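Local coordinates for DMATS type aromatic prenyltransferase (Micromonospora olivasterospora, PDB 6ZRY), which probably transfers a dimethylallyl group from its prenyl donor to the indole ring of tryptophan, as a 6-dimethylallyl tryptophan synthase of the ABBA-barrel family, at residues Gly37-Arg42 with Glu80-Pro85; Ala90-Thr95 with Phe129-Ser134; Asp118-Asp123 with Pro151-Val156; Phe145-Asn150 with Val200-Gly205. One frame throughout, in Å; residues are numbered along the deposited sequence.

From the N terminus, the chain leaves helix 26-36, runs out and back through strands 61-68 and 71-79, and closes its first loop where 37-42 meets 80-85 (contact 1). Contact 2 opens on helix 88-106 and closes on strand 131-138, against which that helix packs. Contact 3 opens before this, at helix 117-120, and closes on the loop between strand 141-149 and helix 159-170, so it crosses contact 2. Contact 4 pairs strand 141-149 with strand 193-201 and crosses contact 3; no contact nests in another. Strands 131-138 and 141-149, neighbours in one antiparallel sheet, join contacts 2 and 4, while Asn-91 and Thr-95 link contact 2 back to contact 1.

Contact 1 (Gly37-Arg42 with Glu80-Pro85); sequences GPVGPR and ETLGSP
Val-39 and Leu-82 form the apolar centre of a meeting between two connecting loops of the ABBA-barrel fold: 37-42 comes just after helix 26-36, whereas the other loop, 80-85, leads from strand 71-79 of the barrel to helix 88-106. The branch that touches is Val-39 CG2, which lies beside its own backbone N because CG1 holds the position anti to that N (chi1 168°). It slants against the isobutyl group, 3.5 Å from Leu-82 CD1, a snug fit for two methyls. A second methyl contact lies alongside: Thr-81 CG2 comes within 3.8 Å of Gly-37 CA, where the chain turns out of helical geometry with positive phi and no side chain stands in the way.

No hydrogen bond joins the segments, and the polar groups look elsewhere. Thr-81 OG1 bonds to Leu-35 O, near the end of helix 26-36, so the threonine grips the helix with its hydroxyl and the following loop with its methyl. Within 37-42, Gly-40 N bonds to Gly-37 O at 3.2 Å, and a type I turn is closed by Arg-42 N on Val-39 O at 3.0 Å. One contact mixes the two kinds: the Pro-38 ring rests on a backbone carbonyl, its CG and CD each 3.4 Å from Leu-82 O.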
loop_
_atom_site.group_PDB
_atom_site.type_symbol
_atom_site.label_atom_id
_atom_site.label_comp_id
_atom_site.label_asym_id
_atom_site.label_seq_id
_atom_site.Cartn_x
_atom_site.Cartn_y
_atom_site.Cartn_z
ATOM N N GLY A 37 2.155 8.101 16.600
ATOM C CA GLY A 37 2.825 7.969 17.908
ATOM C C GLY A 37 3.808 9.116 18.117
ATOM O O GLY A 37 3.429 10.287 17.966
ATOM N N PRO A 38 5.111 8.837 18.398
ATOM C CA PRO A 38 6.061 9.886 18.781
ATOM C C PRO A 38 6.479 10.824 17.634
ATOM O O PRO A 38 7.057 11.836 17.882
ATOM C CB PRO A 38 7.258 9.075 19.287
ATOM C CG PRO A 38 7.206 7.812 18.472
ATOM C CD PRO A 38 5.743 7.518 18.297
ATOM N N VAL A 39 6.181 10.452 16.392
ATOM C CA VAL A 39 6.457 11.282 15.191
ATOM C C VAL A 39 5.502 12.476 15.157
ATOM O O VAL A 39 5.903 13.548 14.657
ATOM C CB VAL A 39 6.357 10.424 13.932
ATOM C CG1 VAL A 39 6.341 11.255 12.664
ATOM C CG2 VAL A 39 7.465 9.409 13.908
ATOM N N GLY A 40 4.273 12.310 15.656
ATOM C CA GLY A 40 3.250 13.352 15.544
ATOM C C GLY A 40 3.775 14.713 16.020
ATOM O O GLY A 40 3.721 15.719 15.285
ATOM N N PRO A 41 4.254 14.813 17.279
ATOM C CA PRO A 41 4.717 16.085 17.815
ATOM C C PRO A 41 6.096 16.555 17.345
ATOM O O PRO A 41 6.508 17.669 17.725
ATOM C CB PRO A 41 4.781 15.831 19.339
ATOM C CG PRO A 41 3.966 14.591 19.553
ATOM C CD PRO A 41 4.193 13.768 18.307
ATOM N N ARG A 42 6.784 15.745 16.556
ATOM C CA ARG A 42 8.157 16.014 16.082
ATOM C C ARG A 42 8.142 17.200 15.115
ATOM O O ARG A 42 7.326 17.256 14.211
ATOM C CB ARG A 42 8.719 14.772 15.419
ATOM C CG ARG A 42 10.204 14.840 15.172
ATOM C CD ARG A 42 10.703 13.599 14.479
ATOM N NE ARG A 42 12.105 13.760 14.182
ATOM C CZ ARG A 42 13.080 13.412 14.986
ATOM N NH1 ARG A 42 12.813 12.848 16.145
ATOM N NH2 ARG A 42 14.335 13.580 14.607
ATOM N N GLU A 80 3.261 3.454 9.733
ATOM C CA GLU A 80 3.819 2.727 10.868
ATOM C C GLU A 80 4.015 3.703 12.025
ATOM O O GLU A 80 4.150 4.909 11.792
ATOM C CB GLU A 80 5.115 1.989 10.490
ATOM C CG GLU A 80 6.251 2.887 10.058
ATOM C CD GLU A 80 7.524 2.146 9.686
ATOM O OE1 GLU A 80 7.702 0.984 10.121
ATOM O OE2 GLU A 80 8.339 2.728 8.954
ATOM N N THR A 81 4.032 3.148 13.215
ATOM C CA THR A 81 4.322 3.838 14.482
ATOM C C THR A 81 5.772 3.560 14.840
ATOM O O THR A 81 6.117 2.391 15.095
ATOM C CB THR A 81 3.409 3.387 15.612
ATOM O OG1 THR A 81 2.047 3.242 15.167
ATOM C CG2 THR A 81 3.468 4.360 16.775
ATOM N N LEU A 82 6.596 4.595 14.881
ATOM C CA LEU A 82 8.017 4.423 15.179
ATOM C C LEU A 82 8.173 4.148 16.699
ATOM O O LEU A 82 7.325 4.613 17.479
ATOM C CB LEU A 82 8.776 5.661 14.721
ATOM C CG LEU A 82 8.793 5.897 13.203
ATOM C CD1 LEU A 82 9.742 7.032 12.859
ATOM C CD2 LEU A 82 9.187 4.640 12.418
ATOM N N GLY A 83 9.177 3.351 17.070
ATOM C CA GLY A 83 9.482 3.017 18.475
ATOM C C GLY A 83 10.196 4.155 19.192
ATOM O O GLY A 83 10.544 5.180 18.524
ATOM N N SER A 84 10.422 3.981 20.516
ATOM C CA SER A 84 10.847 5.060 21.448
ATOM C C SER A 84 12.267 5.492 21.111
ATOM O O SER A 84 12.482 6.669 20.827
ATOM C CB SER A 84 10.675 4.695 22.909
ATOM O OG SER A 84 10.111 5.794 23.617
ATOM N N PRO A 85 13.284 4.592 21.131
ATOM C CA PRO A 85 14.412 4.721 20.215
ATOM C C PRO A 85 13.904 4.070 18.922
ATOM O O PRO A 85 13.512 2.907 18.937
ATOM C CB PRO A 85 15.564 3.967 20.926
ATOM C CG PRO A 85 14.948 3.505 22.258
ATOM C CD PRO A 85 13.450 3.440 22.019
#

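Contact 2 (Ala90-Thr95 with Phe129-Ser134); sequences ANLSAT and FAMWCS
Helix 88-106 packs along strand 131-138 with Leu-92 opposite Met-131, the short segment axes 8.2 Å apart at their closest and their N-to-C directions 34° apart. This is the helix-on-strand layer of the ABBA barrel: Met-131 and Cys-133 of the strand point to the helix, while Trp-132 between them points away, into the pocket that holds the bound tryptophan.

Leu-92 carries the apolar half. With CG anti to the backbone N (chi1 168°), both its methyls flank Ala-130 CB, Leu-92 CD2 the closer at 3.8 Å, while Leu-92 CD1 also reaches Met-131 CB at 3.6 Å. The methionine chain crosses the leucine at about a right angle and bends at its last torsion, which brings Met-131 CE back to 4.2 Å from Leu-92 CD1.

Thr-95 divides its branches. Its methyl CG2 lies 3.6 Å from Met-131 O, while OG1 turns back along the helix to Asn-91 O at 2.9 Å. That hydroxyl approaches from above the carbonyl plane, on the face opposite Thr-95 N, so Asn-91 O takes its two donors from the two faces of its plane. OG1 also accepts from Thr-81 N, tying in the loop before the helix. A valine here would probably leave Thr-81 N without its acceptor and Asn-91 O with one donor fewer. Phe-129, three residues before Trp-132, covers part of one face of the indole, Phe-129 CD2 lying 3.6 Å above the Trp-132 ring plane and offset toward the rim.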
loop_
_atom_site.group_PDB
_atom_site.type_symbol
_atom_site.label_atom_id
_atom_site.label_comp_id
_atom_site.label_asym_id
_atom_site.label_seq_id
_atom_site.Cartn_x
_atom_site.Cartn_y
_atom_site.Cartn_z
ATOM N N ALA A 90 11.477 -2.162 17.744
ATOM C CA ALA A 90 10.780 -1.110 18.523
ATOM C C ALA A 90 9.579 -0.577 17.704
ATOM O O ALA A 90 8.510 -0.342 18.294
ATOM C CB ALA A 90 11.752 -0.022 18.869
ATOM N N ASN A 91 9.754 -0.456 16.370
ATOM C CA ASN A 91 8.704 0.017 15.428
ATOM C C ASN A 91 7.596 -1.039 15.365
ATOM O O ASN A 91 6.438 -0.690 15.396
ATOM C CB ASN A 91 9.256 0.314 14.020
ATOM C CG ASN A 91 10.336 1.366 13.931
ATOM O OD1 ASN A 91 10.604 2.124 14.880
ATOM N ND2 ASN A 91 10.961 1.460 12.758
ATOM N N LEU A 92 7.954 -2.314 15.241
ATOM C CA LEU A 92 6.991 -3.437 15.253
ATOM C C LEU A 92 6.159 -3.388 16.538
ATOM O O LEU A 92 4.913 -3.418 16.457
ATOM C CB LEU A 92 7.781 -4.751 15.136
ATOM C CG LEU A 92 6.996 -6.014 15.420
ATOM C CD1 LEU A 92 5.763 -6.101 14.553
ATOM C CD2 LEU A 92 7.875 -7.251 15.239
ATOM N N SER A 93 6.826 -3.309 17.692
ATOM C CA SER A 93 6.172 -3.249 19.024
ATOM C C SER A 93 5.164 -2.089 19.072
ATOM O O SER A 93 3.996 -2.331 19.437
ATOM C CB SER A 93 7.191 -3.109 20.100
ATOM O OG SER A 93 6.580 -3.218 21.365
ATOM N N ALA A 94 5.588 -0.892 18.666
ATOM C CA ALA A 94 4.750 0.331 18.694
ATOM C C ALA A 94 3.568 0.168 17.713
ATOM O O ALA A 94 2.422 0.540 18.063
ATOM C CB ALA A 94 5.600 1.561 18.392
ATOM N N THR A 95 3.815 -0.362 16.511
ATOM C CA THR A 95 2.754 -0.494 15.503
ATOM C C THR A 95 1.742 -1.531 15.992
ATOM O O THR A 95 0.529 -1.268 15.927
ATOM C CB THR A 95 3.359 -0.773 14.122
ATOM O OG1 THR A 95 4.245 0.298 13.787
ATOM C CG2 THR A 95 2.300 -0.924 13.074
ATOM N N PHE A 129 11.060 -3.099 7.676
ATOM C CA PHE A 129 9.827 -3.219 8.505
ATOM C C PHE A 129 9.502 -4.690 8.787
ATOM O O PHE A 129 10.029 -5.568 8.116
ATOM C CB PHE A 129 8.662 -2.519 7.802
ATOM C CG PHE A 129 7.999 -3.332 6.716
ATOM C CD1 PHE A 129 8.656 -3.581 5.517
ATOM C CD2 PHE A 129 6.715 -3.824 6.884
ATOM C CE1 PHE A 129 8.052 -4.326 4.523
ATOM C CE2 PHE A 129 6.106 -4.577 5.885
ATOM C CZ PHE A 129 6.766 -4.810 4.703
ATOM N N ALA A 130 8.680 -4.913 9.803
ATOM C CA ALA A 130 8.056 -6.193 10.152
ATOM C C ALA A 130 6.540 -6.069 9.982
ATOM O O ALA A 130 5.932 -7.011 9.433
ATOM C CB ALA A 130 8.443 -6.584 11.569
ATOM N N MET A 131 5.945 -4.922 10.354
ATOM C CA MET A 131 4.466 -4.746 10.320
ATOM C C MET A 131 4.118 -3.283 10.015
ATOM O O MET A 131 4.570 -2.386 10.760
ATOM C CB MET A 131 3.848 -5.135 11.664
ATOM C CG MET A 131 2.336 -4.919 11.748
ATOM S SD MET A 131 1.697 -5.253 13.412
ATOM C CE MET A 131 1.820 -7.040 13.454
ATOM N N TRP A 132 3.328 -3.063 8.976
ATOM C CA TRP A 132 2.700 -1.769 8.686
ATOM C C TRP A 132 1.197 -1.907 8.890
ATOM O O TRP A 132 0.694 -3.021 8.984
ATOM C CB TRP A 132 3.032 -1.281 7.273
ATOM C CG TRP A 132 4.436 -0.786 7.078
ATOM C CD1 TRP A 132 5.410 -0.622 8.015
ATOM C CD2 TRP A 132 5.034 -0.451 5.826
ATOM N NE1 TRP A 132 6.558 -0.155 7.429
ATOM C CE2 TRP A 132 6.369 -0.076 6.086
ATOM C CE3 TRP A 132 4.576 -0.440 4.508
ATOM C CZ2 TRP A 132 7.240 0.332 5.081
ATOM C CZ3 TRP A 132 5.439 -0.050 3.508
ATOM C CH2 TRP A 132 6.762 0.324 3.791
ATOM N N CYS A 133 0.530 -0.784 8.927
ATOM C CA CYS A 133 -0.896 -0.592 9.206
ATOM C C CYS A 133 -1.510 0.084 7.974
ATOM O O CYS A 133 -0.838 0.993 7.458
ATOM C CB CYS A 133 -1.002 0.354 10.419
ATOM S SG CYS A 133 -2.669 0.803 10.803
ATOM N N SER A 134 -2.699 -0.332 7.528
ATOM C CA SER A 134 -3.562 0.437 6.588
ATOM C C SER A 134 -4.880 0.775 7.300
ATOM O O SER A 134 -5.497 -0.123 7.822
ATOM C CB SER A 134 -3.780 -0.313 5.282
ATOM O OG SER A 134 -4.526 0.458 4.388
#

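Contact 3 (Asp118-Asp123 with Pro151-Val156); sequences DLFATD and PEVKGV
Lys-154 lays its side chain across the backbone carbonyls of Leu-119 and Ala-121, at the short, weakly bonded helix about 117-120. Extended beyond CG, it brings CE to 3.1 Å from Ala-121 O, and NZ makes a weak hydrogen bond to Leu-119 O at 3.2 Å. Ala-121 O is also near the ammonium group, but at a poor angle for a bond. The positive charge thus lies among backbone oxygens, which would be expected to suit it electrostatically even though no single bond is strong. Asp-118, close by in sequence, has its own mate in Arg-169.

Beside the lysine, Val-153 fills the angle between Phe-120 and Thr-122. Its CG1, standing between backbone N and carbonyl carbon (chi1 72°), approaches Phe-120 O at 3.5 Å. Val-153 CG2 meets Thr-122 CG2 at 4.0 Å, the two side chains sliding past each other in opposite directions. The Phe-120 ring makes a looser, oblique contact, with CE2 4.3 Å from Pro-151 CA, and it also meets the ring of Phe-198, on strand 193-201.

Val-153 and Lys-154 are the two central residues of a type I turn, closed by Gly-155 N on Glu-152 O at 2.8 Å, so the turn presents both side chains to the other segment together. The contact is loop-to-loop packing at one end of the strand pair 131-138 and 141-149, between two connections of the ABBA barrel.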
loop_
_atom_site.group_PDB
_atom_site.type_symbol
_atom_site.label_atom_id
_atom_site.label_comp_id
_atom_site.label_asym_id
_atom_site.label_seq_id
_atom_site.Cartn_x
_atom_site.Cartn_y
_atom_site.Cartn_z
ATOM N N ASP A 118 3.526 -16.291 15.281
ATOM C CA ASP A 118 4.788 -16.999 15.617
ATOM C C ASP A 118 5.616 -17.258 14.364
ATOM O O ASP A 118 6.851 -17.385 14.513
ATOM C CB ASP A 118 4.547 -18.297 16.405
ATOM C CG ASP A 118 3.914 -19.429 15.629
ATOM O OD1 ASP A 118 2.736 -19.303 15.279
ATOM O OD2 ASP A 118 4.608 -20.441 15.400
ATOM N N LEU A 119 4.990 -17.356 13.174
ATOM C CA LEU A 119 5.734 -17.594 11.921
ATOM C C LEU A 119 6.523 -16.347 11.556
ATOM O O LEU A 119 7.613 -16.505 11.012
ATOM C CB LEU A 119 4.770 -17.987 10.789
ATOM C CG LEU A 119 3.975 -19.260 11.018
ATOM C CD1 LEU A 119 3.008 -19.484 9.871
ATOM C CD2 LEU A 119 4.894 -20.467 11.179
ATOM N N PHE A 120 6.004 -15.152 11.857
ATOM C CA PHE A 120 6.675 -13.863 11.566
ATOM C C PHE A 120 7.536 -13.419 12.753
ATOM O O PHE A 120 8.409 -12.626 12.528
ATOM C CB PHE A 120 5.659 -12.783 11.160
ATOM C CG PHE A 120 4.920 -13.093 9.871
ATOM C CD1 PHE A 120 3.838 -13.965 9.869
ATOM C CD2 PHE A 120 5.289 -12.494 8.670
ATOM C CE1 PHE A 120 3.146 -14.245 8.703
ATOM C CE2 PHE A 120 4.602 -12.784 7.494
ATOM C CZ PHE A 120 3.529 -13.654 7.509
ATOM N N ALA A 121 7.281 -13.912 13.962
ATOM C CA ALA A 121 7.912 -13.383 15.192
ATOM C C ALA A 121 9.401 -13.698 15.157
ATOM O O ALA A 121 9.770 -14.853 14.880
ATOM C CB ALA A 121 7.255 -13.946 16.434
ATOM N N THR A 122 10.223 -12.693 15.425
ATOM C CA THR A 122 11.696 -12.808 15.453
ATOM C C THR A 122 12.250 -11.612 16.204
ATOM O O THR A 122 11.679 -10.499 16.074
ATOM C CB THR A 122 12.292 -12.931 14.047
ATOM O OG1 THR A 122 13.714 -13.012 14.187
ATOM C CG2 THR A 122 11.923 -11.779 13.135
ATOM N N ASP A 123 13.289 -11.855 17.003
ATOM C CA ASP A 123 13.975 -10.825 17.812
ATOM C C ASP A 123 14.838 -9.953 16.914
ATOM O O ASP A 123 15.117 -8.826 17.319
ATOM C CB ASP A 123 14.823 -11.461 18.912
ATOM C CG ASP A 123 14.050 -11.612 20.196
ATOM O OD1 ASP A 123 12.967 -10.959 20.304
ATOM O OD2 ASP A 123 14.527 -12.355 21.085
ATOM N N PRO A 151 7.017 -10.500 4.502
ATOM C CA PRO A 151 7.340 -11.911 4.307
ATOM C C PRO A 151 8.838 -12.176 4.443
ATOM O O PRO A 151 9.218 -13.316 4.663
ATOM C CB PRO A 151 6.902 -12.184 2.863
ATOM C CG PRO A 151 5.873 -11.120 2.598
ATOM C CD PRO A 151 6.455 -9.910 3.282
ATOM N N GLU A 152 9.647 -11.150 4.277
ATOM C CA GLU A 152 11.130 -11.277 4.278
ATOM C C GLU A 152 11.712 -10.953 5.665
ATOM O O GLU A 152 12.941 -10.735 5.760
ATOM C CB GLU A 152 11.714 -10.373 3.199
ATOM C CG GLU A 152 11.293 -10.782 1.795
ATOM C CD GLU A 152 11.826 -9.853 0.698
ATOM O OE1 GLU A 152 11.859 -10.270 -0.443
ATOM O OE2 GLU A 152 12.221 -8.727 1.017
ATOM N N VAL A 153 10.888 -10.921 6.698
ATOM C CA VAL A 153 11.309 -10.467 8.054
ATOM C C VAL A 153 12.344 -11.443 8.647
ATOM O O VAL A 153 13.141 -11.000 9.468
ATOM C CB VAL A 153 10.107 -10.296 8.982
ATOM C CG1 VAL A 153 9.525 -11.638 9.400
ATOM C CG2 VAL A 153 10.455 -9.438 10.194
ATOM N N LYS A 154 12.314 -12.716 8.265
ATOM C CA LYS A 154 13.331 -13.717 8.701
ATOM C C LYS A 154 14.350 -13.932 7.575
ATOM O O LYS A 154 15.043 -14.956 7.592
ATOM C CB LYS A 154 12.636 -15.012 9.118
ATOM C CG LYS A 154 11.728 -14.871 10.322
ATOM C CD LYS A 154 11.263 -16.189 10.849
ATOM C CE LYS A 154 10.656 -16.089 12.232
ATOM N NZ LYS A 154 10.157 -17.407 12.712
ATOM N N GLY A 155 14.440 -12.974 6.636
ATOM C CA GLY A 155 15.368 -12.994 5.496
ATOM C C GLY A 155 14.659 -13.373 4.198
ATOM O O GLY A 155 13.623 -14.028 4.254
ATOM N N VAL A 156 15.228 -12.987 3.067
ATOM C CA VAL A 156 14.621 -13.199 1.732
ATOM C C VAL A 156 14.540 -14.716 1.446
ATOM O O VAL A 156 13.545 -15.148 0.896
ATOM C CB VAL A 156 15.391 -12.414 0.651
ATOM C CG1 VAL A 156 14.770 -12.599 -0.722
ATOM C CG2 VAL A 156 15.469 -10.923 0.987
#

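Contact 4 (Phe145-Asn150 with Val200-Gly205); sequences FKVYLN and VDLHDG
Val-147 and Val-200 form a hydrogen-bonded antiparallel pair of barrel strands: Val-147 N reaches Val-200 O at 2.8 Å, and Val-200 N returns to Val-147 O at 3.0 Å. The tight side is the face carrying Val-147 and Val-200, with Phe-145 and Leu-202 beside them. The last two run side by side, with Phe-145 CB 3.7 Å from Leu-202 CD2, and Leu-202 CD1 lies 4.0 Å from Val-147 CG2. Helices 88-106 and 111-114 cover these side chains.

The looser side belongs to Lys-146 and Asp-201, a non-hydrogen-bonded pair that is partly exposed. A bend at the second torsion of the lysine (chi2 -74°) swings its chain alongside the aspartate, and NZ meets Asp-201 OD1 at 2.6 Å in a salt bridge, on the syn side and 22° out of the carboxylate plane. Glu-144 offers NZ only a long, weak ion pair. A methionine in place of Lys-146 would probably leave the Asp-201 carboxylate without its mate and free to turn.

Where strand 193-201 finishes, Phe-145 O is gripped twice: Leu-202 N donates from above the carbonyl plane at 3.1 Å, and a water donates at 2.9 Å while accepting from His-203 N. The chemistry implies a division of labour: backbone bonds and buried hydrocarbon set the register, while a partly exposed ion pair and a bridging water complete the polar end of the pairing.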
loop_
_atom_site.group_PDB
_atom_site.type_symbol
_atom_site.label_atom_id
_atom_site.label_comp_id
_atom_site.label_asym_id
_atom_site.label_seq_id
_atom_site.Cartn_x
_atom_site.Cartn_y
_atom_site.Cartn_z
ATOM N N PHE A 145 -9.281 -1.745 9.585
ATOM C CA PHE A 145 -7.837 -1.892 9.792
ATOM C C PHE A 145 -7.334 -3.048 8.937
ATOM O O PHE A 145 -7.977 -4.112 8.908
ATOM C CB PHE A 145 -7.561 -2.109 11.270
ATOM C CG PHE A 145 -8.026 -0.974 12.160
ATOM C CD1 PHE A 145 -9.322 -0.928 12.648
ATOM C CD2 PHE A 145 -7.161 0.053 12.505
ATOM C CE1 PHE A 145 -9.740 0.112 13.476
ATOM C CE2 PHE A 145 -7.581 1.100 13.326
ATOM C CZ PHE A 145 -8.870 1.125 13.816
ATOM N N LYS A 146 -6.183 -2.855 8.300
ATOM C CA LYS A 146 -5.454 -3.939 7.593
ATOM C C LYS A 146 -4.036 -3.956 8.107
ATOM O O LYS A 146 -3.487 -2.884 8.387
ATOM C CB LYS A 146 -5.438 -3.740 6.077
ATOM C CG LYS A 146 -6.724 -3.222 5.473
ATOM C CD LYS A 146 -7.808 -4.235 5.412
ATOM C CE LYS A 146 -8.990 -3.771 4.566
ATOM N NZ LYS A 146 -9.586 -4.896 3.810
ATOM N N VAL A 147 -3.479 -5.148 8.217
ATOM C CA VAL A 147 -2.107 -5.395 8.721
ATOM C C VAL A 147 -1.258 -5.904 7.558
ATOM O O VAL A 147 -1.674 -6.900 6.908
ATOM C CB VAL A 147 -2.143 -6.391 9.883
ATOM C CG1 VAL A 147 -0.756 -6.663 10.434
ATOM C CG2 VAL A 147 -3.089 -5.902 10.964
ATOM N N TYR A 148 -0.127 -5.259 7.339
ATOM C CA TYR A 148 0.839 -5.526 6.273
ATOM C C TYR A 148 2.084 -6.121 6.918
ATOM O O TYR A 148 2.836 -5.357 7.562
ATOM C CB TYR A 148 1.129 -4.229 5.517
ATOM C CG TYR A 148 0.079 -3.904 4.508
ATOM C CD1 TYR A 148 -1.224 -3.578 4.884
ATOM C CD2 TYR A 148 0.353 -4.001 3.158
ATOM C CE1 TYR A 148 -2.210 -3.326 3.927
ATOM C CE2 TYR A 148 -0.611 -3.763 2.205
ATOM C CZ TYR A 148 -1.897 -3.432 2.583
ATOM O OH TYR A 148 -2.819 -3.209 1.590
ATOM N N LEU A 149 2.291 -7.430 6.774
ATOM C CA LEU A 149 3.453 -8.126 7.367
ATOM C C LEU A 149 4.516 -8.274 6.301
ATOM O O LEU A 149 4.142 -8.459 5.109
ATOM C CB LEU A 149 3.025 -9.482 7.914
ATOM C CG LEU A 149 1.926 -9.460 8.980
ATOM C CD1 LEU A 149 1.571 -10.874 9.403
ATOM C CD2 LEU A 149 2.345 -8.662 10.198
ATOM N N ASN A 150 5.777 -8.209 6.701
ATOM C CA ASN A 150 6.950 -8.369 5.796
ATOM C C ASN A 150 7.249 -9.859 5.677
ATOM O O ASN A 150 7.683 -10.462 6.648
ATOM C CB ASN A 150 8.183 -7.610 6.299
ATOM C CG ASN A 150 9.362 -7.719 5.353
ATOM O OD1 ASN A 150 9.241 -8.267 4.253
ATOM N ND2 ASN A 150 10.500 -7.167 5.756
ATOM N N VAL A 200 -3.544 -8.854 5.669
ATOM C CA VAL A 200 -4.820 -9.442 6.165
ATOM C C VAL A 200 -5.642 -8.364 6.860
ATOM O O VAL A 200 -5.054 -7.363 7.362
ATOM C CB VAL A 200 -4.547 -10.618 7.115
ATOM C CG1 VAL A 200 -3.823 -11.762 6.407
ATOM C CG2 VAL A 200 -3.782 -10.166 8.334
ATOM N N ASP A 201 -6.955 -8.548 6.907
ATOM C CA ASP A 201 -7.817 -7.695 7.764
ATOM C C ASP A 201 -7.395 -7.952 9.216
ATOM O O ASP A 201 -7.042 -9.133 9.559
ATOM C CB ASP A 201 -9.302 -8.006 7.566
ATOM C CG ASP A 201 -9.825 -7.800 6.151
ATOM O OD1 ASP A 201 -9.309 -6.936 5.450
ATOM O OD2 ASP A 201 -10.750 -8.501 5.781
ATOM N N LEU A 202 -7.402 -6.925 10.052
ATOM C CA LEU A 202 -7.187 -7.079 11.505
ATOM C C LEU A 202 -8.309 -7.970 12.050
ATOM O O LEU A 202 -8.025 -8.890 12.824
ATOM C CB LEU A 202 -7.212 -5.693 12.152
ATOM C CG LEU A 202 -6.978 -5.669 13.657
ATOM C CD1 LEU A 202 -5.640 -6.285 14.015
ATOM C CD2 LEU A 202 -7.062 -4.262 14.191
ATOM N N HIS A 203 -9.532 -7.704 11.610
ATOM C CA HIS A 203 -10.763 -8.376 12.083
ATOM C C HIS A 203 -10.944 -9.695 11.323
ATOM O O HIS A 203 -10.954 -9.658 10.079
ATOM C CB HIS A 203 -11.966 -7.447 11.902
ATOM C CG HIS A 203 -13.242 -8.021 12.397
ATOM N ND1 HIS A 203 -13.341 -8.626 13.629
ATOM C CD2 HIS A 203 -14.475 -8.080 11.838
ATOM C CE1 HIS A 203 -14.583 -9.051 13.808
ATOM N NE2 HIS A 203 -15.296 -8.725 12.724
ATOM N N ASP A 204 -11.103 -10.802 12.037
ATOM C CA ASP A 204 -11.552 -12.089 11.437
ATOM C C ASP A 204 -12.826 -11.831 10.627
ATOM O O ASP A 204 -13.816 -11.419 11.217
ATOM C CB ASP A 204 -11.859 -13.148 12.497
ATOM C CG ASP A 204 -10.677 -13.533 13.356
ATOM O OD1 ASP A 204 -9.530 -13.359 12.895
ATOM O OD2 ASP A 204 -10.916 -14.019 14.481
ATOM N N GLY A 205 -12.794 -12.078 9.326
ATOM C CA GLY A 205 -13.997 -12.078 8.471
ATOM C C GLY A 205 -14.676 -13.452 8.487
ATOM O O GLY A 205 -14.207 -14.368 9.161
HETATM O O HOH W 1 -10.295 -5.594 9.870
#